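Local coordinates for uncharacterized protein (Kutzneria albida DSM 43870, PDB 5M6Q) that probably acts as a transglutaminase, cross-linking proteins by acyl transfer from glutamine side chains, at residues N81-D85 / T86-P90; P101-K104 / R105-N108. All coordinates share one frame; numbering follows the deposited sequence. Where two conformers were deposited one is given.

Interaction 1 (N81-D85 / T86-P90)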
loop_
_atom_site.group_PDB
_atom_site.type_symbol
_atom_site.label_atom_id
_atom_site.label_comp_id
_atom_site.label_asym_id
_atom_site.label_seq_id
_atom_site.Cartn_x
_atom_site.Cartn_y
_atom_site.Cartn_z
ATOM N N ASN A 81 8.636 1.969 -12.274
ATOM C CA ASN A 81 10.054 1.887 -11.936
ATOM C C ASN A 81 10.922 2.072 -13.184
ATOM O O ASN A 81 11.961 2.725 -13.138
ATOM C CB ASN A 81 10.385 0.553 -11.255
ATOM C CG ASN A 81 10.100 0.573 -9.763
ATOM O OD1 ASN A 81 10.029 1.637 -9.140
ATOM N ND2 ASN A 81 9.928 -0.606 -9.184
ATOM N N LYS A 82 10.486 1.512 -14.301
ATOM C CA LYS A 82 11.220 1.665 -15.547
ATOM C C LYS A 82 11.312 3.152 -15.959
ATOM O O LYS A 82 12.373 3.628 -16.361
ATOM C CB LYS A 82 10.563 0.826 -16.639
ATOM C CG LYS A 82 11.317 0.760 -17.957
ATOM C CD LYS A 82 10.663 -0.275 -18.877
ATOM C CE LYS A 82 11.437 -0.487 -20.180
ATOM N NZ LYS A 82 11.162 0.581 -21.182
ATOM N N ILE A 83 10.218 3.893 -15.818
ATOM C CA ILE A 83 10.251 5.320 -16.142
ATOM C C ILE A 83 11.085 6.152 -15.151
ATOM O O ILE A 83 11.910 6.950 -15.583
ATOM C CB ILE A 83 8.846 5.896 -16.245
ATOM C CG1 ILE A 83 8.139 5.320 -17.477
ATOM C CG2 ILE A 83 8.924 7.430 -16.314
ATOM C CD1 ILE A 83 6.677 5.695 -17.587
ATOM N N VAL A 84 10.899 5.983 -13.841
ATOM C CA VAL A 84 11.681 6.805 -12.912
ATOM C C VAL A 84 13.158 6.381 -12.894
ATOM O O VAL A 84 14.004 7.117 -12.399
ATOM C CB VAL A 84 11.099 6.796 -11.474
ATOM C CG1 VAL A 84 9.663 7.311 -11.484
ATOM C CG2 VAL A 84 11.230 5.407 -10.828
ATOM N N ASP A 85 13.484 5.223 -13.454
ATOM C CA ASP A 85 14.890 4.835 -13.562
ATOM C C ASP A 85 15.657 5.663 -14.603
ATOM O O ASP A 85 16.885 5.603 -14.661
ATOM C CB ASP A 85 15.023 3.352 -13.891
ATOM C CG ASP A 85 15.255 2.507 -12.652
ATOM O OD1 ASP A 85 15.848 3.039 -11.683
ATOM O OD2 ASP A 85 14.835 1.324 -12.645
ATOM N N THR A 86 14.938 6.421 -15.426
ATOM C CA THR A 86 15.593 7.337 -16.365
ATOM C C THR A 86 15.772 8.746 -15.779
ATOM O O THR A 86 16.178 9.659 -16.483
ATOM C CB THR A 86 14.806 7.450 -17.679
ATOM O OG1 THR A 86 13.560 8.106 -17.429
ATOM C CG2 THR A 86 14.534 6.073 -18.259
ATOM N N HIS A 87 15.471 8.900 -14.489
ATOM C CA HIS A 87 15.570 10.189 -13.802
ATOM C C HIS A 87 14.810 11.304 -14.538
ATOM O O HIS A 87 15.394 12.323 -14.902
ATOM C CB HIS A 87 17.046 10.580 -13.624
ATOM C CG HIS A 87 17.268 11.754 -12.717
ATOM N ND1 HIS A 87 18.503 12.347 -12.558
ATOM C CD2 HIS A 87 16.416 12.442 -11.919
ATOM C CE1 HIS A 87 18.404 13.350 -11.704
ATOM N NE2 HIS A 87 17.148 13.430 -11.303
ATOM N N PRO A 88 13.498 11.121 -14.764
ATOM C CA PRO A 88 12.770 12.209 -15.429
ATOM C C PRO A 88 12.429 13.391 -14.514
ATOM O O PRO A 88 12.323 13.229 -13.295
ATOM C CB PRO A 88 11.486 11.524 -15.898
ATOM C CG PRO A 88 11.265 10.459 -14.896
ATOM C CD PRO A 88 12.637 9.945 -14.545
ATOM N N SER A 89 12.285 14.574 -15.108
ATOM C CA SER A 89 11.643 15.705 -14.445
ATOM C C SER A 89 10.149 15.425 -14.443
ATOM O O SER A 89 9.698 14.572 -15.202
ATOM C CB SER A 89 11.942 17.021 -15.177
ATOM O OG SER A 89 11.229 17.090 -16.398
ATOM N N PRO A 90 9.370 16.129 -13.597
ATOM C CA PRO A 90 7.920 15.906 -13.644
ATOM C C PRO A 90 7.323 15.970 -15.049
ATOM O O PRO A 90 6.496 15.125 -15.377
ATOM C CB PRO A 90 7.372 17.028 -12.764
ATOM C CG PRO A 90 8.458 17.234 -11.739
ATOM C CD PRO A 90 9.760 16.989 -12.462
#
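Thr86 holds OG1 between its own backbone N and carbonyl carbon (chi1 68°), which folds the hydroxyl back onto Ile83 O in the last turn of helix 70-84. The same rotation places CG2 beside the backbone N and anti to the carbonyl carbon, 3.8 Å from Lys82 O. Thr86 OG1 donates to Ile83 O over 2.7 Å; with the hydroxyl in the carbonyl plane and a C=O...donor angle of 157°, it meets the oxygen almost head-on. A second donor from the same residue, Thr86 N, reaches Ile83 O at 3.1 Å from 54° above that plane. The two bonds thus approach from different directions: the hydroxyl bond should hold chi1, while the amide bond fixes the backbone.

One residue on, His87 N bonds Val84 O at 3.1 Å and closes a type I beta turn from Val84 to His87. Apolar packing adds to these bonds. Pro88 brings CD to 3.3 Å from Ile83 O, so the twice-bonded oxygen is also flanked by ring carbon. Next to it, Pro88 CG faces Ile83 CG2 at 4.1 Å, and the two side chains cross at about a right angle. Both residues are buried: Tyr93 of helix 90-99 touches each of them, and Ala96 and Val97 pack on Ile83 as well. In the conformer given, NE2 of His87 bonds Asp118 OD1.

Ser89 then takes the N-cap position, its OG capping a backbone N at the start of helix 90-99, while its own N is bonded by Gln92 OE1. The whole is a tight connection between two consecutive helices, 70-84 and 90-99: a type I turn at the C-terminal end of the first, then a serine N-cap on the second.

Interaction 2 (P101-K104 / R105-N108)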
loop_
_atom_site.group_PDB
_atom_site.type_symbol
_atom_site.label_atom_id
_atom_site.label_comp_id
_atom_site.label_asym_id
_atom_site.label_seq_id
_atom_site.Cartn_x
_atom_site.Cartn_y
_atom_site.Cartn_z
ATOM N N PRO A 101 2.384 1.636 -22.846
ATOM C CA PRO A 101 1.202 0.833 -23.195
ATOM C C PRO A 101 0.272 0.514 -22.010
ATOM O O PRO A 101 -0.939 0.450 -22.188
ATOM C CB PRO A 101 1.802 -0.457 -23.777
ATOM C CG PRO A 101 3.271 -0.400 -23.511
ATOM C CD PRO A 101 3.634 1.039 -23.349
ATOM N N ILE A 102 0.816 0.333 -20.818
ATOM C CA ILE A 102 -0.033 0.071 -19.662
ATOM C C ILE A 102 -0.490 1.365 -18.979
ATOM O O ILE A 102 -1.676 1.568 -18.707
ATOM C CB ILE A 102 0.691 -0.844 -18.671
ATOM C CG1 ILE A 102 0.836 -2.242 -19.274
ATOM C CG2 ILE A 102 -0.033 -0.890 -17.343
ATOM C CD1 ILE A 102 1.777 -3.134 -18.483
ATOM N N LEU A 103 0.452 2.254 -18.715
ATOM C CA LEU A 103 0.162 3.408 -17.884
ATOM C C LEU A 103 -0.792 4.415 -18.561
ATOM O O LEU A 103 -1.567 5.086 -17.884
ATOM C CB LEU A 103 1.479 4.080 -17.477
ATOM C CG LEU A 103 2.436 3.153 -16.705
ATOM C CD1 LEU A 103 3.751 3.843 -16.397
ATOM C CD2 LEU A 103 1.807 2.641 -15.423
ATOM N N LYS A 104 -0.762 4.503 -19.886
ATOM C CA LYS A 104 -1.552 5.524 -20.579
ATOM C C LYS A 104 -3.050 5.273 -20.486
ATOM O O LYS A 104 -3.837 6.190 -20.673
ATOM C CB LYS A 104 -1.135 5.632 -22.053
ATOM C CG LYS A 104 -1.547 4.466 -22.921
ATOM C CD LYS A 104 -1.018 4.632 -24.348
ATOM C CE LYS A 104 -1.544 3.537 -25.255
ATOM N NZ LYS A 104 -1.035 3.655 -26.658
ATOM N N ARG A 105 -3.457 4.042 -20.186
ATOM C CA ARG A 105 -4.882 3.763 -20.052
ATOM C C ARG A 105 -5.401 3.996 -18.643
ATOM O O ARG A 105 -6.585 3.848 -18.400
ATOM C CB ARG A 105 -5.187 2.330 -20.454
ATOM C CG ARG A 105 -4.645 1.950 -21.808
ATOM C CD ARG A 105 -4.129 0.549 -21.764
ATOM N NE ARG A 105 -5.159 -0.454 -21.977
ATOM C CZ ARG A 105 -5.097 -1.681 -21.466
ATOM N NH1 ARG A 105 -6.055 -2.561 -21.726
ATOM N NH2 ARG A 105 -4.075 -2.031 -20.684
ATOM N N LEU A 106 -4.519 4.347 -17.718
ATOM C CA LEU A 106 -4.890 4.447 -16.305
ATOM C C LEU A 106 -5.302 5.848 -15.866
ATOM O O LEU A 106 -4.922 6.829 -16.489
ATOM C CB LEU A 106 -3.726 3.995 -15.435
ATOM C CG LEU A 106 -3.274 2.553 -15.655
ATOM C CD1 LEU A 106 -2.152 2.220 -14.698
ATOM C CD2 LEU A 106 -4.447 1.631 -15.462
ATOM N N LYS A 107 -6.049 5.935 -14.767
ATOM C CA LYS A 107 -6.333 7.220 -14.145
ATOM C C LYS A 107 -5.329 7.503 -13.034
ATOM O O LYS A 107 -4.838 6.568 -12.399
ATOM C CB LYS A 107 -7.763 7.241 -13.611
ATOM C CG LYS A 107 -8.773 6.941 -14.719
ATOM C CD LYS A 107 -10.153 7.495 -14.409
ATOM C CE LYS A 107 -10.928 7.857 -15.692
ATOM N NZ LYS A 107 -11.118 6.680 -16.583
ATOM N N ASN A 108 -4.993 8.781 -12.846
ATOM C CA ASN A 108 -4.240 9.270 -11.672
ATOM C C ASN A 108 -2.750 8.989 -11.670
ATOM O O ASN A 108 -2.108 9.149 -10.642
ATOM C CB ASN A 108 -4.816 8.692 -10.376
ATOM C CG ASN A 108 -6.319 8.784 -10.320
ATOM O OD1 ASN A 108 -6.890 9.819 -10.640
ATOM N ND2 ASN A 108 -6.974 7.686 -9.925
HETATM O O HOH W 1 -2.055 7.640 -17.585
HETATM O O HOH W 2 -5.872 8.005 -19.544
#
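Leu103 O is gripped by Leu106 N at 3.0 Å and by a water that donates to it at 2.6 Å. The amide bond, from a residue to the third one before it, is the signature of a 3-10 turn, here the short 3-10 segment 103-105 in the link between helices 90-99 and 109-112; Leu106 N sits above the carbonyl plane, 57° out of it. A weak bond of the same spacing precedes it, with Arg105 N 3.4 Å from Ile102 O.

Leu106 carries the apolar side. With CG anti to its carbonyl carbon (chi1 -60°), its branch lies over the turn's own carbonyls, CG 3.6 Å from Ile102 O, while CD1 meets Leu103 CD2 at 4.0 Å. Both leucines also touch helix 70-84, Leu106 at Val76 and Leu103 at Ala79 and Leu80. Cutting Leu106 back to an alanine is likely to open a gap beside Leu103 CD2 and Val76, so that the turn fits helix 70-84 less closely.

The bend at chi2 (141°) lays Arg105 CD against Pro101 O at 3.2 Å, and the further bend at chi3 turns the head group, whose NH1 forms a salt bridge with Glu153. The water at Leu103 O also donates to Leu106 O, 3.2 Å away, bridging the two carbonyls.

Interactions 1 and 2 lie at the two ends of helix 90-99, one leading into it and the other following it, with centres about 16 Å apart. Interaction 1 includes the end of helix 70-84, and interaction 2 packs against the same helix through Leu103 and Leu106; they meet directly where Ile83 CD1 touches Leu103 CD1 at 3.7 Å. Interaction 1 is partly buried, with three of its seven touching residues shielded, among them a proline. Interaction 2 is a surface contact with a single buried residue, Leu103. Both turns pair amides with carbonyls three residues back; a threonine hydroxyl supplements them in interaction 1, bridging waters in interaction 2, where Arg105 also reaches beyond the turn to Glu153.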